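Local coordinates for protein malate Synthase (Haloferax volcanii, PDB 3OYZ) that catalyses the magnesium-dependent Claisen condensation of acetyl-CoA with glyoxylate and the hydrolysis of malyl-CoA to malate and CoA in the glyoxylate cycle, at residues A[129-134]-A[178-183]; A[198-203]-A[395-400]; A[41-46]-A[75-80]; A[47-52]-A[82-87]. All blocks are in the same frame, centred on the assembly; numbering follows the deposited sequence.

Interaction 1: residues A[129-134]-A[178-183]; sequences DWKKAD and NNLERL. With K (potassium ion), chain E; K (potassium ion), chain G.
A potassium-binding turn ahead of barrel strand 183-188 is tied here to helix 127-143, chiefly by Asp134 of the helix. Both carboxylate oxygens of Asp134 are used. OD2 accepts a nearly straight bond from Asn179 N (2.8 Å, 174°), which comes in on the syn side, about 30° out of the carboxylate plane. OD1 takes the salt bridge from Arg182 NE at 2.8 Å and lies in the guanidinium plane. CG of Asp134 stands anti to the backbone N (chi1 173°), which carries the carboxylate off the helix to the turn. An alanine here would remove both acceptors and would probably leave Asn179 N and Arg182 NE without their mate, with the turn less firmly fixed. The outer nitrogens of Arg182 serve elsewhere, NH1 meeting Glu141.

Apolar contacts flank the charges. Leu180 sets CD2 against Asp134 CB (3.8 Å) and CD1 against Lys131 CG, crossing the lysine at about a right angle. Lys131 then runs on, extended, to pair with Glu172 and Asp128. Deeper in, Leu183 CD1 meets the edge of the Trp130 ring, 4.0 Å from CZ3.

The turn faces two potassium ions on its other flank. Asn178 O bridges them at 2.7 Å from each. Asn178 OD1 and the carboxylate of Glu181 bind one ion, and Asn179 OD1 binds the other. Met173, Lys175 and Pro176 add backbone oxygens. Asn178 OD1 also accepts from Leu180 N at 3.0 Å, closing an Asx turn that leads into the short 3-10 segment 180-182.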
# COMPACT_ATOMS: atom_id res chain seq x y z
N ASP A 129 8.41 20.39 -8.63
CA ASP A 129 8.48 21.32 -7.44
C ASP A 129 9.75 20.99 -6.61
O ASP A 129 10.41 21.91 -6.08
CB ASP A 129 7.29 21.10 -6.50
CG ASP A 129 7.29 22.09 -5.29
OD1 ASP A 129 7.36 23.34 -5.54
OD2 ASP A 129 7.35 21.60 -4.13
N TRP A 130 10.12 19.72 -6.46
CA TRP A 130 11.41 19.43 -5.79
C TRP A 130 12.59 19.99 -6.54
O TRP A 130 13.58 20.43 -5.92
CB TRP A 130 11.70 17.90 -5.59
CG TRP A 130 10.65 17.11 -4.85
CD1 TRP A 130 9.29 17.29 -4.82
CD2 TRP A 130 10.89 15.86 -4.18
NE1 TRP A 130 8.68 16.26 -4.16
CE2 TRP A 130 9.63 15.34 -3.79
CE3 TRP A 130 12.05 15.12 -3.95
CZ2 TRP A 130 9.49 14.13 -3.08
CZ3 TRP A 130 11.92 13.87 -3.25
CH2 TRP A 130 10.65 13.43 -2.81
N LYS A 131 12.55 20.04 -7.87
CA LYS A 131 13.67 20.58 -8.63
C LYS A 131 13.67 22.10 -8.31
O LYS A 131 14.71 22.73 -8.42
CB LYS A 131 13.40 20.41 -10.13
CG LYS A 131 13.53 18.88 -10.47
CD LYS A 131 13.22 18.63 -11.99
CE LYS A 131 13.23 17.08 -12.25
NZ LYS A 131 12.51 16.94 -13.57
N LYS A 132 12.53 22.73 -8.10
CA LYS A 132 12.59 24.23 -7.81
C LYS A 132 13.35 24.47 -6.47
O LYS A 132 14.13 25.40 -6.39
CB LYS A 132 11.17 24.77 -7.58
CG LYS A 132 10.37 24.79 -8.91
CD LYS A 132 8.91 25.11 -8.64
CE LYS A 132 8.16 25.06 -10.00
NZ LYS A 132 6.69 25.36 -9.79
N ALA A 133 13.13 23.64 -5.46
CA ALA A 133 13.84 23.86 -4.19
C ALA A 133 15.32 23.57 -4.48
O ALA A 133 16.22 24.37 -4.10
CB ALA A 133 13.27 22.95 -3.09
N ASP A 134 15.63 22.44 -5.11
CA ASP A 134 16.99 22.16 -5.50
C ASP A 134 17.74 23.30 -6.18
O ASP A 134 18.94 23.58 -5.90
CB ASP A 134 17.10 20.91 -6.40
CG ASP A 134 18.49 20.72 -6.94
OD1 ASP A 134 19.38 20.36 -6.14
OD2 ASP A 134 18.77 20.87 -8.15
N ASN A 178 19.85 18.98 -12.64
CA ASN A 178 19.61 19.24 -11.23
C ASN A 178 20.76 18.77 -10.34
O ASN A 178 21.64 18.04 -10.82
CB ASN A 178 18.27 18.71 -10.73
CG ASN A 178 18.17 17.17 -10.75
OD1 ASN A 178 18.97 16.51 -10.09
ND2 ASN A 178 17.34 16.63 -11.66
N ASN A 179 20.72 19.12 -9.06
CA ASN A 179 21.68 18.69 -8.03
C ASN A 179 20.97 17.84 -6.95
O ASN A 179 21.35 17.85 -5.77
CB ASN A 179 22.45 19.94 -7.50
CG ASN A 179 23.54 20.41 -8.47
OD1 ASN A 179 24.22 19.62 -9.08
ND2 ASN A 179 23.71 21.73 -8.64
N LEU A 180 19.89 17.12 -7.31
CA LEU A 180 19.05 16.40 -6.35
C LEU A 180 19.78 15.23 -5.76
O LEU A 180 19.25 14.64 -4.86
CB LEU A 180 17.70 15.91 -6.97
CG LEU A 180 16.68 17.07 -7.07
CD1 LEU A 180 15.60 16.49 -8.06
CD2 LEU A 180 16.04 17.37 -5.71
N GLU A 181 21.03 14.94 -6.14
CA GLU A 181 21.83 14.01 -5.32
C GLU A 181 22.04 14.56 -3.90
O GLU A 181 22.35 13.79 -3.01
CB GLU A 181 23.28 13.93 -5.87
CG GLU A 181 23.33 13.25 -7.16
CD GLU A 181 23.28 14.20 -8.37
OE1 GLU A 181 22.78 15.37 -8.35
OE2 GLU A 181 23.76 13.65 -9.40
N ARG A 182 21.78 15.84 -3.65
CA ARG A 182 21.83 16.39 -2.24
C ARG A 182 20.72 15.89 -1.29
O ARG A 182 20.76 16.13 -0.07
CB ARG A 182 21.77 17.94 -2.32
CG ARG A 182 20.35 18.51 -2.73
CD ARG A 182 20.09 20.03 -2.83
NE ARG A 182 20.91 20.71 -3.82
CZ ARG A 182 22.07 21.34 -3.60
NH1 ARG A 182 22.64 21.29 -2.41
NH2 ARG A 182 22.68 21.99 -4.57
N LEU A 183 19.72 15.19 -1.84
CA LEU A 183 18.65 14.66 -1.03
C LEU A 183 19.16 13.72 0.06
O LEU A 183 19.99 12.86 -0.21
CB LEU A 183 17.61 13.82 -1.82
CG LEU A 183 16.68 14.77 -2.63
CD1 LEU A 183 15.87 13.95 -3.72
CD2 LEU A 183 15.60 15.34 -1.63
K K E . 21.47 15.34 -10.73
K K G . 23.99 19.08 -11.76
O HOH W 1 24.01 15.16 -11.65
O HOH W 2 22.03 21.76 -11.34

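Interaction 2: residues A[198-203]-A[395-400]; sequences RAMTPT and AMTPIS
The loop 198-203 passes helix 397-408 with its backbone closest at Arg198 and Thr397, whose CA atoms are 6.2 Å apart. Arg198 has positive phi (65°) and ends helix 190-197 in a Schellman motif. Its carbonyl oxygen O lies against Thr397, 3.7 Å from CG2. That oxygen is buried here and has no polar partner in the model.

The two branches of Thr397 do different work. Its methyl CG2 is anti to the backbone N and packs on the Arg198 carbonyl. Its hydroxyl OG1 is on another branch and hydrogen-bonds a water at 2.7 Å. The same water lies 2.8 Å from Ala199 O and probably donates to it, so the polar link is indirect. Met200 is extended beyond CG and slides past Pro398 in the opposite direction. Its SD lies 4.0 Å from Pro398 CA and 4.1 Å from Pro398 CB.

The guanidinium of Arg198 turns to the second subunit, where it bonds Glu9 O and makes a cation-pi contact with Phe10. Met200 also packs on Pro271 of that subunit. The loop thus lies against helix 397-408 and a neighbouring subunit, on its way from helix 190-197 to helix 210-223.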
# COMPACT_ATOMS: atom_id res chain seq x y z
N ARG A 198 -7.73 14.67 2.95
CA ARG A 198 -9.13 14.87 3.42
C ARG A 198 -9.60 13.74 4.34
O ARG A 198 -10.76 13.37 4.35
CB ARG A 198 -10.18 15.18 2.33
CG ARG A 198 -9.69 16.32 1.41
CD ARG A 198 -10.69 16.96 0.47
NE ARG A 198 -11.42 15.97 -0.30
CZ ARG A 198 -12.52 16.29 -0.99
NH1 ARG A 198 -12.97 17.55 -0.98
NH2 ARG A 198 -13.17 15.34 -1.66
N ALA A 199 -8.71 13.23 5.19
CA ALA A 199 -9.12 12.11 5.97
C ALA A 199 -9.80 12.65 7.24
O ALA A 199 -9.56 13.77 7.67
CB ALA A 199 -7.92 11.25 6.33
N MET A 200 -10.57 11.78 7.89
CA MET A 200 -11.12 12.14 9.19
C MET A 200 -11.27 10.92 10.06
O MET A 200 -11.31 9.77 9.61
CB MET A 200 -12.39 12.99 9.03
CG MET A 200 -13.59 12.32 8.42
SD MET A 200 -14.77 13.62 7.92
CE MET A 200 -15.98 12.49 7.33
N THR A 201 -11.22 11.16 11.36
CA THR A 201 -11.45 10.03 12.27
C THR A 201 -12.46 10.43 13.36
O THR A 201 -12.51 11.62 13.67
CB THR A 201 -10.13 9.66 13.00
OG1 THR A 201 -9.68 10.82 13.72
CG2 THR A 201 -8.98 9.17 12.04
N PRO A 202 -13.18 9.48 13.99
CA PRO A 202 -14.16 9.85 15.05
C PRO A 202 -13.55 10.67 16.21
O PRO A 202 -14.16 11.65 16.66
CB PRO A 202 -14.66 8.48 15.52
CG PRO A 202 -14.40 7.56 14.34
CD PRO A 202 -13.00 8.02 13.95
N THR A 203 -12.35 10.36 16.67
CA THR A 203 -11.66 11.16 17.69
C THR A 203 -10.92 12.43 17.21
O THR A 203 -10.62 13.32 18.00
CB THR A 203 -10.71 10.25 18.53
OG1 THR A 203 -9.57 9.85 17.75
CG2 THR A 203 -11.42 8.96 18.98
N ALA A 395 -8.12 19.37 11.21
CA ALA A 395 -9.39 19.29 11.98
C ALA A 395 -10.58 19.84 11.21
O ALA A 395 -11.70 19.53 11.53
CB ALA A 395 -9.28 20.10 13.31
N MET A 396 -10.37 20.72 10.23
CA MET A 396 -11.44 21.44 9.55
C MET A 396 -12.23 20.53 8.60
O MET A 396 -13.33 20.87 8.18
CB MET A 396 -10.83 22.59 8.76
CG MET A 396 -11.86 23.60 8.30
SD MET A 396 -10.99 25.02 7.63
CE MET A 396 -9.39 24.96 8.45
N THR A 397 -11.67 19.38 8.21
CA THR A 397 -12.38 18.55 7.21
C THR A 397 -13.84 18.21 7.48
O THR A 397 -14.66 18.39 6.59
CB THR A 397 -11.56 17.28 6.84
OG1 THR A 397 -10.35 17.79 6.29
CG2 THR A 397 -12.29 16.41 5.82
N PRO A 398 -14.18 17.72 8.68
CA PRO A 398 -15.60 17.43 8.93
C PRO A 398 -16.49 18.67 8.80
O PRO A 398 -17.61 18.54 8.33
CB PRO A 398 -15.62 16.83 10.34
CG PRO A 398 -14.25 16.93 10.89
CD PRO A 398 -13.29 17.34 9.80
N ILE A 399 -15.96 19.86 9.08
CA ILE A 399 -16.65 21.13 8.85
C ILE A 399 -16.77 21.50 7.36
O ILE A 399 -17.86 21.90 6.94
CB ILE A 399 -15.96 22.33 9.55
CG1 ILE A 399 -15.82 22.09 11.06
CG2 ILE A 399 -16.69 23.66 9.23
CD1 ILE A 399 -16.99 21.34 11.67
N SER A 400 -15.67 21.42 6.59
CA SER A 400 -15.71 21.67 5.16
C SER A 400 -16.68 20.75 4.45
O SER A 400 -17.36 21.18 3.54
CB SER A 400 -14.33 21.52 4.50
OG SER A 400 -13.43 22.34 5.20
O HOH W 3 -8.37 16.31 7.35

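Interaction 3: residues A[41-46]-A[75-80]; sequences QAPDVW and AEFPGE
Phe77 and Trp46 form the apolar centre of this contact. The six-membered ring of Trp46 sits obliquely to the Phe77 ring, with planes at 41° and centroids 5.2 Å apart. Trp46 CE3 lies over the centre of one Phe77 face, while NE1 of the same indole bonds Ser17, an acetyl-CoA-binding residue. Pro78 CD covers the opposite face of Phe77, toward the rim. Phe77 CZ also presses close on Trp46 CB, at 3.4 Å. CG of Phe77 is anti to its backbone N (chi1 -176°), which sends the ring inward to reach both Trp46 and Pro43. The proline meets the ring at its edge, with CD 3.8 Å from Phe77 CZ. Farther out, Ala42 CB packs on Pro78 CG at 3.8 Å.

Gly79 runs close against the carbonyls of Pro43 and Asp44. Its CA is 3.6 Å from Pro43 O in a CA-H...O contact, and a CB here would clash with that oxygen. Two backbone hydrogen bonds follow. Glu80 N donates to Asp44 O at 2.8 Å, and Trp46 N to Glu80 O at 2.8 Å, the latter nearly straight.

At the polar edge, Asp44 pairs with Arg8, Arg12 and Arg409 of the third subunit, and Glu80 turns to His82. The Val45-Glu80 bridge is parallel, and helix 59-73 lies between its strands in sequence. This is the beta-alpha-beta unit of a TIM barrel, seen where strands 45-49 and 80-81 begin.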
# COMPACT_ATOMS: atom_id res chain seq x y z
N GLN A 41 20.03 12.32 25.23
CA GLN A 41 19.06 13.39 25.23
C GLN A 41 19.15 14.18 23.92
O GLN A 41 18.29 15.02 23.69
CB GLN A 41 19.33 14.38 26.38
CG GLN A 41 18.60 14.06 27.70
CD GLN A 41 19.21 14.87 28.83
OE1 GLN A 41 20.10 14.36 29.48
NE2 GLN A 41 18.86 16.15 28.99
N ALA A 42 20.23 14.00 23.15
CA ALA A 42 20.43 14.85 21.97
C ALA A 42 20.03 14.08 20.70
O ALA A 42 20.32 12.91 20.59
CB ALA A 42 21.86 15.28 21.85
N PRO A 43 19.39 14.77 19.74
CA PRO A 43 18.86 14.03 18.57
C PRO A 43 19.92 13.76 17.52
O PRO A 43 20.87 14.53 17.40
CB PRO A 43 17.69 14.91 18.13
CG PRO A 43 18.16 16.32 18.42
CD PRO A 43 18.89 16.16 19.81
N ASP A 44 19.81 12.69 16.72
CA ASP A 44 20.70 12.55 15.55
C ASP A 44 20.56 13.75 14.60
O ASP A 44 21.51 14.21 13.99
CB ASP A 44 20.35 11.25 14.82
CG ASP A 44 20.79 10.05 15.58
OD1 ASP A 44 21.82 10.17 16.30
OD2 ASP A 44 20.13 8.99 15.46
N VAL A 45 19.37 14.32 14.49
CA VAL A 45 19.13 15.43 13.56
C VAL A 45 18.30 16.40 14.31
O VAL A 45 17.23 16.09 14.81
CB VAL A 45 18.42 14.99 12.17
CG1 VAL A 45 17.95 16.20 11.47
CG2 VAL A 45 19.46 14.41 11.30
N TRP A 46 18.78 17.63 14.38
CA TRP A 46 18.05 18.63 15.10
C TRP A 46 17.54 19.65 14.10
O TRP A 46 18.29 20.11 13.26
CB TRP A 46 19.01 19.33 16.12
CG TRP A 46 18.28 20.45 16.83
CD1 TRP A 46 16.99 20.44 17.29
CD2 TRP A 46 18.78 21.76 17.11
NE1 TRP A 46 16.67 21.66 17.83
CE2 TRP A 46 17.74 22.50 17.70
CE3 TRP A 46 20.05 22.38 16.94
CZ2 TRP A 46 17.93 23.81 18.20
CZ3 TRP A 46 20.19 23.74 17.32
CH2 TRP A 46 19.13 24.42 17.95
N ALA A 75 28.82 24.78 17.08
CA ALA A 75 30.10 24.07 17.01
C ALA A 75 30.19 22.76 17.78
O ALA A 75 30.82 21.81 17.29
CB ALA A 75 31.29 24.96 17.35
N GLU A 76 29.57 22.67 18.95
CA GLU A 76 29.70 21.38 19.69
C GLU A 76 28.35 20.68 19.79
O GLU A 76 28.22 19.82 20.66
CB GLU A 76 30.23 21.45 21.15
CG GLU A 76 31.72 21.79 21.38
CD GLU A 76 31.85 23.29 21.43
OE1 GLU A 76 30.78 23.93 21.61
OE2 GLU A 76 32.97 23.80 21.18
N PHE A 77 27.34 21.08 19.00
CA PHE A 77 26.10 20.30 19.03
C PHE A 77 26.48 18.91 18.54
O PHE A 77 27.18 18.80 17.53
CB PHE A 77 25.05 20.92 18.13
CG PHE A 77 23.75 20.20 18.22
CD1 PHE A 77 22.99 20.30 19.38
CD2 PHE A 77 23.32 19.38 17.17
CE1 PHE A 77 21.81 19.60 19.53
CE2 PHE A 77 22.14 18.67 17.33
CZ PHE A 77 21.40 18.75 18.49
N PRO A 78 26.12 17.82 19.25
CA PRO A 78 26.75 16.62 18.70
C PRO A 78 26.01 15.93 17.51
O PRO A 78 26.62 15.04 16.95
CB PRO A 78 26.67 15.61 19.84
CG PRO A 78 25.39 15.96 20.51
CD PRO A 78 25.30 17.50 20.44
N GLY A 79 24.72 16.19 17.30
CA GLY A 79 23.99 15.66 16.13
C GLY A 79 24.15 16.53 14.89
O GLY A 79 25.10 17.30 14.81
N GLU A 80 23.26 16.44 13.89
CA GLU A 80 23.45 17.29 12.68
C GLU A 80 22.40 18.32 12.75
O GLU A 80 21.28 18.00 13.14
CB GLU A 80 23.26 16.45 11.39
CG GLU A 80 24.44 15.50 11.07
CD GLU A 80 24.29 14.82 9.68
OE1 GLU A 80 23.38 15.24 8.93
OE2 GLU A 80 25.11 13.94 9.27

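Interaction 4: residues A[47-52]-A[82-87]; sequences VPDNED and HPRMVW. With ACO (acetyl coenzyme *a), chain B; PYR (pyruvic acid), chain C.
The two segments run side by side and are joined by a single backbone bridge, Asp49 with Arg84, their CA atoms 4.8 Å apart. Arg84 N donates to Pro48 O at 2.9 Å, and Asn50 N to Arg84 O at 3.0 Å.

The side chain of Arg84 carries most of the rest. It lies alongside Asp49, pointing the same way, and grips the carboxylate side-on. NE bonds OD1 of Asp49 at 2.8 Å, and NH2 bonds OD2 at 2.7 Å. The planes are 51° apart, and NE reaches OD1 from above the carboxylate plane. Glu51 N, two residues on from Asp49, bonds OD1 from the opposite face; that bond closes an Asx turn. Glu51 OE1 sits over the centre of the guanidinium face, 3.0 Å from Arg84 CZ, an ion pair with no N-H aimed at it. The two Asp49 bonds fix the rotation of the guanidinium, and Glu51 adds charge over one face. Arg84 bends at chi3 (78°), and its far edge meets both ligands near its plane. NH1 bonds PYR O3 at 2.8 Å, and NH2 bonds the acetyl oxygen O of acetyl-CoA at 2.9 Å. A methionine in its place would probably leave Asp49 and Glu51 without their counter-charge and both ligand oxygens without this donor.

Met85 and Pro48 also pack on Ile66 of helix 59-73, and Met85 on helix 92-105. Arg84 touches Val120 of strand 118-121. Asp52, a magnesium-binding residue, lies near Asp388. The contact therefore sits at the ends of strands 45-49 and 80-81 that open on the active site.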
# COMPACT_ATOMS: atom_id res chain seq x y z
N VAL A 47 16.27 20.01 14.19
CA VAL A 47 15.64 20.88 13.21
C VAL A 47 15.11 22.18 13.83
O VAL A 47 13.96 22.25 14.29
CB VAL A 47 14.48 20.06 12.52
CG1 VAL A 47 13.85 20.84 11.38
CG2 VAL A 47 15.09 18.77 12.00
N PRO A 48 15.93 23.24 13.81
CA PRO A 48 15.24 24.47 14.18
C PRO A 48 14.14 24.79 13.18
O PRO A 48 14.44 25.00 12.00
CB PRO A 48 16.33 25.53 14.00
CG PRO A 48 17.63 24.83 14.33
CD PRO A 48 17.40 23.40 13.77
N ASP A 49 12.93 24.95 13.64
CA ASP A 49 11.78 24.98 12.78
C ASP A 49 11.15 26.31 12.58
O ASP A 49 10.23 26.62 13.30
CB ASP A 49 10.77 23.97 13.30
CG ASP A 49 9.63 23.71 12.35
OD1 ASP A 49 9.67 24.22 11.22
OD2 ASP A 49 8.66 23.05 12.78
N ASN A 50 11.54 26.99 11.49
CA ASN A 50 10.90 28.22 11.09
C ASN A 50 9.54 28.13 10.44
O ASN A 50 8.99 29.17 10.06
CB ASN A 50 11.85 29.05 10.22
CG ASN A 50 11.78 30.56 10.57
OD1 ASN A 50 11.73 30.93 11.76
ND2 ASN A 50 11.78 31.41 9.57
N GLU A 51 9.02 26.91 10.29
CA GLU A 51 7.73 26.73 9.63
C GLU A 51 6.68 26.47 10.69
O GLU A 51 6.50 27.37 11.54
CB GLU A 51 7.77 25.60 8.58
CG GLU A 51 6.53 25.65 7.67
CD GLU A 51 5.87 24.29 7.48
OE1 GLU A 51 5.96 23.44 8.37
OE2 GLU A 51 5.16 24.06 6.50
N ASP A 52 6.03 25.29 10.71
CA ASP A 52 4.83 25.15 11.57
C ASP A 52 5.06 25.25 13.09
O ASP A 52 4.11 25.49 13.84
CB ASP A 52 3.84 24.06 11.17
CG ASP A 52 3.06 24.45 9.87
OD1 ASP A 52 3.26 25.55 9.32
OD2 ASP A 52 2.16 23.75 9.39
N HIS A 82 19.83 20.84 10.69
CA HIS A 82 19.16 21.02 9.37
C HIS A 82 17.93 21.82 9.67
O HIS A 82 16.89 21.24 9.93
CB HIS A 82 18.71 19.60 8.91
CG HIS A 82 19.82 18.67 8.54
ND1 HIS A 82 20.21 18.44 7.24
CD2 HIS A 82 20.54 17.80 9.30
CE1 HIS A 82 21.18 17.54 7.22
NE2 HIS A 82 21.36 17.10 8.46
N PRO A 83 17.94 23.18 9.60
CA PRO A 83 16.74 23.93 9.91
C PRO A 83 15.58 23.81 8.88
O PRO A 83 15.87 23.63 7.67
CB PRO A 83 17.24 25.39 9.83
CG PRO A 83 18.65 25.37 10.09
CD PRO A 83 19.11 24.06 9.40
N ARG A 84 14.34 23.88 9.31
CA ARG A 84 13.20 23.82 8.37
C ARG A 84 12.83 25.24 7.96
O ARG A 84 12.48 26.06 8.83
CB ARG A 84 11.99 23.06 8.96
CG ARG A 84 10.73 23.06 8.00
CD ARG A 84 9.81 21.90 8.26
NE ARG A 84 8.97 22.12 9.44
CZ ARG A 84 7.84 21.49 9.72
NH1 ARG A 84 7.28 20.55 8.91
NH2 ARG A 84 7.20 21.86 10.80
N MET A 85 12.81 25.49 6.65
CA MET A 85 12.40 26.75 6.05
C MET A 85 10.93 26.67 5.62
O MET A 85 10.34 25.58 5.45
CB MET A 85 13.30 27.01 4.82
CG MET A 85 14.76 26.90 5.23
SD MET A 85 15.36 28.47 6.01
CE MET A 85 14.98 28.10 7.71
N VAL A 86 10.35 27.82 5.29
CA VAL A 86 8.98 27.72 4.75
C VAL A 86 9.03 27.33 3.26
O VAL A 86 10.06 27.56 2.63
CB VAL A 86 8.13 29.00 4.92
CG1 VAL A 86 7.91 29.27 6.42
CG2 VAL A 86 8.82 30.21 4.27
N TRP A 87 7.99 26.67 2.78
CA TRP A 87 7.88 26.31 1.34
C TRP A 87 6.45 25.90 1.06
O TRP A 87 5.69 25.44 1.92
CB TRP A 87 8.83 25.15 0.99
CG TRP A 87 8.88 24.73 -0.47
CD1 TRP A 87 8.08 23.79 -1.10
CD2 TRP A 87 9.78 25.26 -1.46
NE1 TRP A 87 8.46 23.71 -2.44
CE2 TRP A 87 9.51 24.56 -2.67
CE3 TRP A 87 10.81 26.20 -1.43
CZ2 TRP A 87 10.21 24.80 -3.84
CZ3 TRP A 87 11.53 26.46 -2.60
CH2 TRP A 87 11.13 25.84 -3.81
N1A ACO B . 12.56 22.27 21.66
C2A ACO B . 13.27 22.80 22.67
N3A ACO B . 12.84 22.71 23.94
C4A ACO B . 11.67 22.11 24.28
C5A ACO B . 10.87 21.52 23.19
C6A ACO B . 11.36 21.66 21.81
N6A ACO B . 10.57 21.14 20.83
N7A ACO B . 9.77 20.98 23.74
C8A ACO B . 9.84 21.23 25.07
N9A ACO B . 10.98 21.84 25.40
C1B ACO B . 11.34 22.22 26.80
C2B ACO B . 10.08 22.68 27.50
O2B ACO B . 9.88 24.07 27.23
C3B ACO B . 10.36 22.36 28.96
O3B ACO B . 11.23 23.43 29.35
P3B ACO B . 11.47 23.97 30.89
O7A ACO B . 12.82 23.32 31.15
O8A ACO B . 10.25 23.41 31.59
O9A ACO B . 11.46 25.48 30.82
C4B ACO B . 11.14 21.06 28.85
O4B ACO B . 11.81 21.10 27.58
C5B ACO B . 10.22 19.85 28.85
O5B ACO B . 9.06 20.21 28.09
P1A ACO B . 7.73 19.31 28.09
O1A ACO B . 6.98 19.29 29.39
O2A ACO B . 8.19 17.96 27.63
O3A ACO B . 6.69 19.87 27.00
P2A ACO B . 5.85 21.21 27.23
O4A ACO B . 6.93 22.08 27.79
O5A ACO B . 4.49 20.80 27.77
O6A ACO B . 5.45 21.77 25.75
CBP ACO B . 5.03 21.65 23.34
CCP ACO B . 4.84 21.00 24.71
CDP ACO B . 4.41 23.05 23.31
CEP ACO B . 4.26 20.80 22.33
CAP ACO B . 6.50 21.81 22.95
OAP ACO B . 7.08 20.55 23.23
C9P ACO B . 6.73 22.12 21.48
O9P ACO B . 6.45 23.24 21.04
N8P ACO B . 7.22 21.12 20.73
C7P ACO B . 7.48 21.36 19.32
C6P ACO B . 6.21 21.44 18.46
C5P ACO B . 6.69 21.41 17.02
O5P ACO B . 7.89 21.31 16.78
N4P ACO B . 5.73 21.43 16.09
C3P ACO B . 5.97 21.36 14.66
C2P ACO B . 6.49 19.99 14.24
S1P ACO B . 4.96 19.16 13.93
C ACO B . 4.37 19.61 12.42
O ACO B . 4.76 20.58 11.81
CH3 ACO B . 3.27 18.76 11.86
C PYR C . 3.13 17.60 9.43
O PYR C . 2.45 18.29 8.59
OXT PYR C . 2.75 16.45 9.87
CA PYR C . 4.39 18.09 9.77
O3 PYR C . 4.83 19.20 9.23
CB PYR C . 5.27 17.32 10.68
O HOH W 4 5.33 25.99 4.65

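Interactions 3 and 4 share strand 45-49 and follow one another along it. They touch where Trp46 O meets His82 N. Interaction 3 is buried, with an aromatic centre near the strand starts. Interaction 4, about 16 Å away between centres, is also buried, but its chemistry is charged and serves the ligands. Interaction 1 meets interaction 4 through Trp87, whose NE1 probably bonds Asp129 OD2. It too is buried, yet it joins a helix to a turn that binds potassium rather than the substrates. Interaction 2 stands apart and touches none of the others. It is smaller, only partly buried and water-linked, and it borders another subunit, as interaction 3 also does.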